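Local coordinates for lipoprotein (Mycoplasma mycoides subsp. capri, PDB 7ADK) that probably acts as a lipid-anchored cell-surface protease of the chymotrypsin-like PA clan, at residues B[485-490]-B[569-574]; B[548-551]-B[555-558]. All coordinates share one frame; numbering follows the deposited sequence.

Contact 1 of 2, residues B[485-490]-B[569-574]; sequences NFTKFT and NQYETE
Phe489 and Tyr571 form an offset edge-to-face aromatic pair, joining strand 486-493 to the loop that leads into helix 575-582. The strand belongs to a curled antiparallel sheet, consistent with the barrels of PA-clan peptidases. The two ring centroids are 5.6 Å apart, the planes meet at 66°, and Phe489 turns its edge to the face of Tyr571. CE2 of Phe489 lies 3.6 Å from CE2 of Tyr571. The ring of Phe489 reaches nearer to the loop than its CB does, while CB of Tyr571 is directed at the strand. CG of Tyr571 is anti to the backbone N (chi1 -150°), which carries the ring across to Phe489 and Thr487. At the hydroxyl end of the tyrosine, CG2 of Thr487 sits 3.9 Å from OH of Tyr571; these side chains come from opposite directions. OG1 of Thr487 is instead bonded to ND2 of Asn468. Leu578 and Lys581 of helix 575-582 pack on Tyr571, and Ile582 packs on Phe489. Next to the tyrosine, the carboxylate of Glu572 folds onto the main chain that follows it: OE2 of Glu572 accepts the N-H of Thr573, N to OE2 2.9 Å. Glu574 caps the helix through the backbone N of Asn576. Ring and methyl packing therefore joins strand and loop, while the polar bonds of the loop are made within it and at the helix start.

Contact 2 of 2, residues B[548-551]-B[555-558]; sequences AKLL and KYSY
Segments 548-551 and 555-558 advance together in register, Lys549 opposite Lys555, Leu550 opposite Tyr556 and Leu551 opposite Tyr558, but slant strongly across each other. Their backbones come nearest at Leu550 and Tyr556, whose CA atoms are 5.8 Å apart. The CA atoms of Leu551 and Tyr558 follow at 6.7 Å. No backbone bonds pair the two segments. Residues 555-558 instead pair with strand 486-493 and the residue beyond it: Ser557 bonds Ser492 and Lys555 bonds Ile494 through the main chain. CB of Tyr556 is directed at 548-551. The methyl CD2 of Leu550 lies over one face of the Tyr556 ring, in a CH-pi contact 4.3 Å from the centroid and 13° off the normal. O of Lys549 approaches the same ring obliquely, nearest CE1. The loop is the connection from strand 541-546 to strand 556-562, two members of the curled antiparallel sheet, which fits the barrel architecture of the PA clan. Leu551 makes the second CH-pi contact. CD2 of Leu551 lies 4.2 Å from the centroid of the Tyr558 ring and 30° off its normal, so off-centre, nearest CD1. CG of Tyr558 lies between the backbone N and the carbonyl carbon (chi1 76°), and this brings its ring beside the leucine. Phe491 packs against Leu550, Leu551 and Tyr558. The polar ends of two other side chains are held elsewhere: OH of Tyr556 bonds O of Lys498, and NZ of Lys549 bonds O of Asp501.

In the fold
Both contacts reach the same curled sheet, each through one strand, and their centres are about 14 Å apart. Strand 486-493, used by contact 1, is the antiparallel neighbour of strand 556-562, used by contact 2. Tyr558 joins the two. CB of Tyr558 packs 4.0 Å from O of Thr490, and OH of Tyr558 lies 4.1 Å from O of Glu572. Helix 575-582 is a second shared element: Leu578 touches Tyr571 of contact 1 and both Leu551 and Tyr558 of contact 2. In sequence, contact 2 falls between the two segments of contact 1. The centres lie about 29 and 31 Å from the centre of the chain, on the same side of it.

Contact 1 of 2, residues B[485-490]-B[569-574]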
# COMPACT_ATOMS: atom_id res chain seq x y z
N ASN B 485 -4.63 13.57 6.04
CA ASN B 485 -6.08 13.62 6.26
C ASN B 485 -6.54 12.84 7.50
O ASN B 485 -7.67 13.01 7.95
CB ASN B 485 -6.78 13.13 5.00
CG ASN B 485 -6.56 14.04 3.80
OD1 ASN B 485 -7.13 15.10 3.67
ND2 ASN B 485 -5.72 13.65 2.89
N PHE B 486 -5.68 12.01 8.10
CA PHE B 486 -5.90 11.54 9.46
C PHE B 486 -5.24 12.49 10.46
O PHE B 486 -4.17 13.05 10.23
CB PHE B 486 -5.38 10.10 9.65
CG PHE B 486 -6.04 9.09 8.74
CD1 PHE B 486 -7.33 8.62 9.01
CD2 PHE B 486 -5.37 8.64 7.60
CE1 PHE B 486 -7.98 7.77 8.11
CE2 PHE B 486 -6.00 7.77 6.70
CZ PHE B 486 -7.32 7.36 6.94
N THR B 487 -5.85 12.60 11.63
CA THR B 487 -5.23 13.19 12.81
C THR B 487 -5.27 12.16 13.92
O THR B 487 -6.14 11.29 13.95
CB THR B 487 -5.87 14.52 13.24
OG1 THR B 487 -6.25 15.31 12.14
CG2 THR B 487 -4.93 15.37 14.08
N LYS B 488 -4.28 12.20 14.81
CA LYS B 488 -4.13 11.29 15.94
C LYS B 488 -3.93 12.09 17.22
O LYS B 488 -3.15 13.03 17.23
CB LYS B 488 -2.98 10.32 15.61
CG LYS B 488 -2.62 9.36 16.74
CD LYS B 488 -1.70 8.25 16.22
CE LYS B 488 -1.12 7.44 17.38
NZ LYS B 488 -0.52 6.16 16.93
N PHE B 489 -4.62 11.70 18.28
CA PHE B 489 -4.55 12.33 19.59
C PHE B 489 -4.14 11.28 20.60
O PHE B 489 -4.88 10.34 20.83
CB PHE B 489 -5.92 12.95 19.94
CG PHE B 489 -6.42 13.92 18.89
CD1 PHE B 489 -7.13 13.44 17.78
CD2 PHE B 489 -6.12 15.28 18.99
CE1 PHE B 489 -7.49 14.31 16.75
CE2 PHE B 489 -6.50 16.15 17.97
CZ PHE B 489 -7.17 15.67 16.84
N THR B 490 -2.96 11.41 21.20
CA THR B 490 -2.43 10.44 22.18
C THR B 490 -2.38 11.07 23.55
O THR B 490 -1.85 12.16 23.72
CB THR B 490 -1.05 9.92 21.77
OG1 THR B 490 -1.12 9.34 20.49
CG2 THR B 490 -0.50 8.84 22.70
N ASN B 569 2.02 21.66 19.11
CA ASN B 569 2.18 23.09 19.37
C ASN B 569 1.68 23.99 18.23
O ASN B 569 1.59 25.20 18.40
CB ASN B 569 3.64 23.36 19.75
CG ASN B 569 4.06 22.63 21.01
OD1 ASN B 569 4.91 21.76 20.99
ND2 ASN B 569 3.44 22.92 22.13
N GLN B 570 1.33 23.41 17.08
CA GLN B 570 0.73 24.10 15.93
C GLN B 570 -0.77 23.81 15.75
O GLN B 570 -1.44 24.52 15.01
CB GLN B 570 1.55 23.79 14.67
CG GLN B 570 1.54 22.33 14.25
CD GLN B 570 2.23 22.10 12.91
OE1 GLN B 570 3.43 22.09 12.81
NE2 GLN B 570 1.52 21.92 11.86
N TYR B 571 -1.31 22.80 16.44
CA TYR B 571 -2.73 22.48 16.45
C TYR B 571 -3.54 23.44 17.34
O TYR B 571 -2.99 24.31 18.01
CB TYR B 571 -2.92 21.03 16.91
CG TYR B 571 -4.15 20.38 16.32
CD1 TYR B 571 -4.13 20.06 14.95
CD2 TYR B 571 -5.28 20.07 17.09
CE1 TYR B 571 -5.22 19.41 14.35
CE2 TYR B 571 -6.38 19.42 16.49
CZ TYR B 571 -6.34 19.08 15.12
OH TYR B 571 -7.38 18.43 14.54
N GLU B 572 -4.86 23.25 17.38
CA GLU B 572 -5.77 23.92 18.31
C GLU B 572 -5.39 23.68 19.78
O GLU B 572 -4.81 22.65 20.13
CB GLU B 572 -7.21 23.49 18.00
CG GLU B 572 -8.32 24.20 18.77
CD GLU B 572 -8.31 25.71 18.60
OE1 GLU B 572 -8.96 26.22 17.69
OE2 GLU B 572 -7.64 26.39 19.38
N THR B 573 -5.64 24.66 20.65
CA THR B 573 -5.25 24.66 22.06
C THR B 573 -6.39 24.88 23.06
O THR B 573 -6.39 24.27 24.13
CB THR B 573 -4.09 25.63 22.26
OG1 THR B 573 -3.57 25.53 23.55
CG2 THR B 573 -4.43 27.09 22.03
N GLU B 574 -7.38 25.74 22.76
CA GLU B 574 -8.44 26.06 23.72
C GLU B 574 -9.46 24.91 23.84
O GLU B 574 -9.94 24.41 22.83
CB GLU B 574 -9.09 27.40 23.38
CG GLU B 574 -10.16 27.87 24.38
CD GLU B 574 -11.58 27.38 24.08
OE1 GLU B 574 -12.09 27.67 22.97
OE2 GLU B 574 -12.20 26.74 24.96

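Contact 2 of 2, residues B[548-551]-B[555-558]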
# COMPACT_ATOMS: atom_id res chain seq x y z
N ALA B 548 -12.64 16.45 29.57
CA ALA B 548 -12.41 17.50 30.57
C ALA B 548 -11.44 17.07 31.69
O ALA B 548 -10.94 17.92 32.42
CB ALA B 548 -13.75 17.93 31.15
N LYS B 549 -11.11 15.77 31.78
CA LYS B 549 -9.94 15.26 32.51
C LYS B 549 -9.05 14.35 31.66
O LYS B 549 -8.47 13.42 32.17
CB LYS B 549 -10.30 14.69 33.89
CG LYS B 549 -11.26 13.50 33.90
CD LYS B 549 -11.33 12.86 35.28
CE LYS B 549 -12.60 12.03 35.43
NZ LYS B 549 -12.66 11.27 36.67
N LEU B 550 -8.90 14.65 30.38
CA LEU B 550 -7.73 14.25 29.57
C LEU B 550 -6.96 15.46 29.05
O LEU B 550 -5.75 15.38 28.85
CB LEU B 550 -8.14 13.35 28.40
CG LEU B 550 -8.57 11.92 28.73
CD1 LEU B 550 -8.98 11.23 27.45
CD2 LEU B 550 -7.46 11.10 29.35
N LEU B 551 -7.64 16.59 28.84
CA LEU B 551 -7.03 17.88 28.50
C LEU B 551 -6.67 18.72 29.74
O LEU B 551 -6.19 19.85 29.61
CB LEU B 551 -7.93 18.61 27.50
CG LEU B 551 -8.30 17.80 26.25
CD1 LEU B 551 -9.29 18.55 25.42
CD2 LEU B 551 -7.11 17.49 25.43
N LYS B 555 -2.67 16.61 35.16
CA LYS B 555 -2.94 15.17 35.38
C LYS B 555 -2.59 14.32 34.17
O LYS B 555 -2.19 13.17 34.34
CB LYS B 555 -4.41 14.99 35.78
CG LYS B 555 -4.75 15.72 37.08
CD LYS B 555 -6.22 15.61 37.45
CE LYS B 555 -6.51 16.53 38.63
NZ LYS B 555 -7.90 16.95 38.68
N TYR B 556 -2.69 14.86 32.96
CA TYR B 556 -2.34 14.18 31.71
C TYR B 556 -1.66 15.12 30.72
O TYR B 556 -1.98 16.30 30.67
CB TYR B 556 -3.61 13.57 31.06
CG TYR B 556 -4.44 12.67 31.95
CD1 TYR B 556 -5.40 13.22 32.80
CD2 TYR B 556 -4.21 11.28 31.97
CE1 TYR B 556 -6.09 12.41 33.71
CE2 TYR B 556 -4.89 10.46 32.88
CZ TYR B 556 -5.84 11.03 33.76
OH TYR B 556 -6.52 10.27 34.65
N SER B 557 -0.78 14.58 29.88
CA SER B 557 -0.22 15.26 28.71
C SER B 557 -0.78 14.65 27.42
O SER B 557 -0.63 13.45 27.19
CB SER B 557 1.32 15.19 28.71
OG SER B 557 1.82 13.94 29.15
N TYR B 558 -1.38 15.50 26.59
CA TYR B 558 -1.81 15.15 25.24
C TYR B 558 -0.76 15.52 24.20
O TYR B 558 -0.02 16.50 24.35
CB TYR B 558 -3.19 15.75 24.91
CG TYR B 558 -3.22 17.23 24.59
CD1 TYR B 558 -3.48 18.16 25.60
CD2 TYR B 558 -3.01 17.67 23.27
CE1 TYR B 558 -3.51 19.54 25.31
CE2 TYR B 558 -3.03 19.04 22.97
CZ TYR B 558 -3.27 19.98 23.99
OH TYR B 558 -3.29 21.31 23.73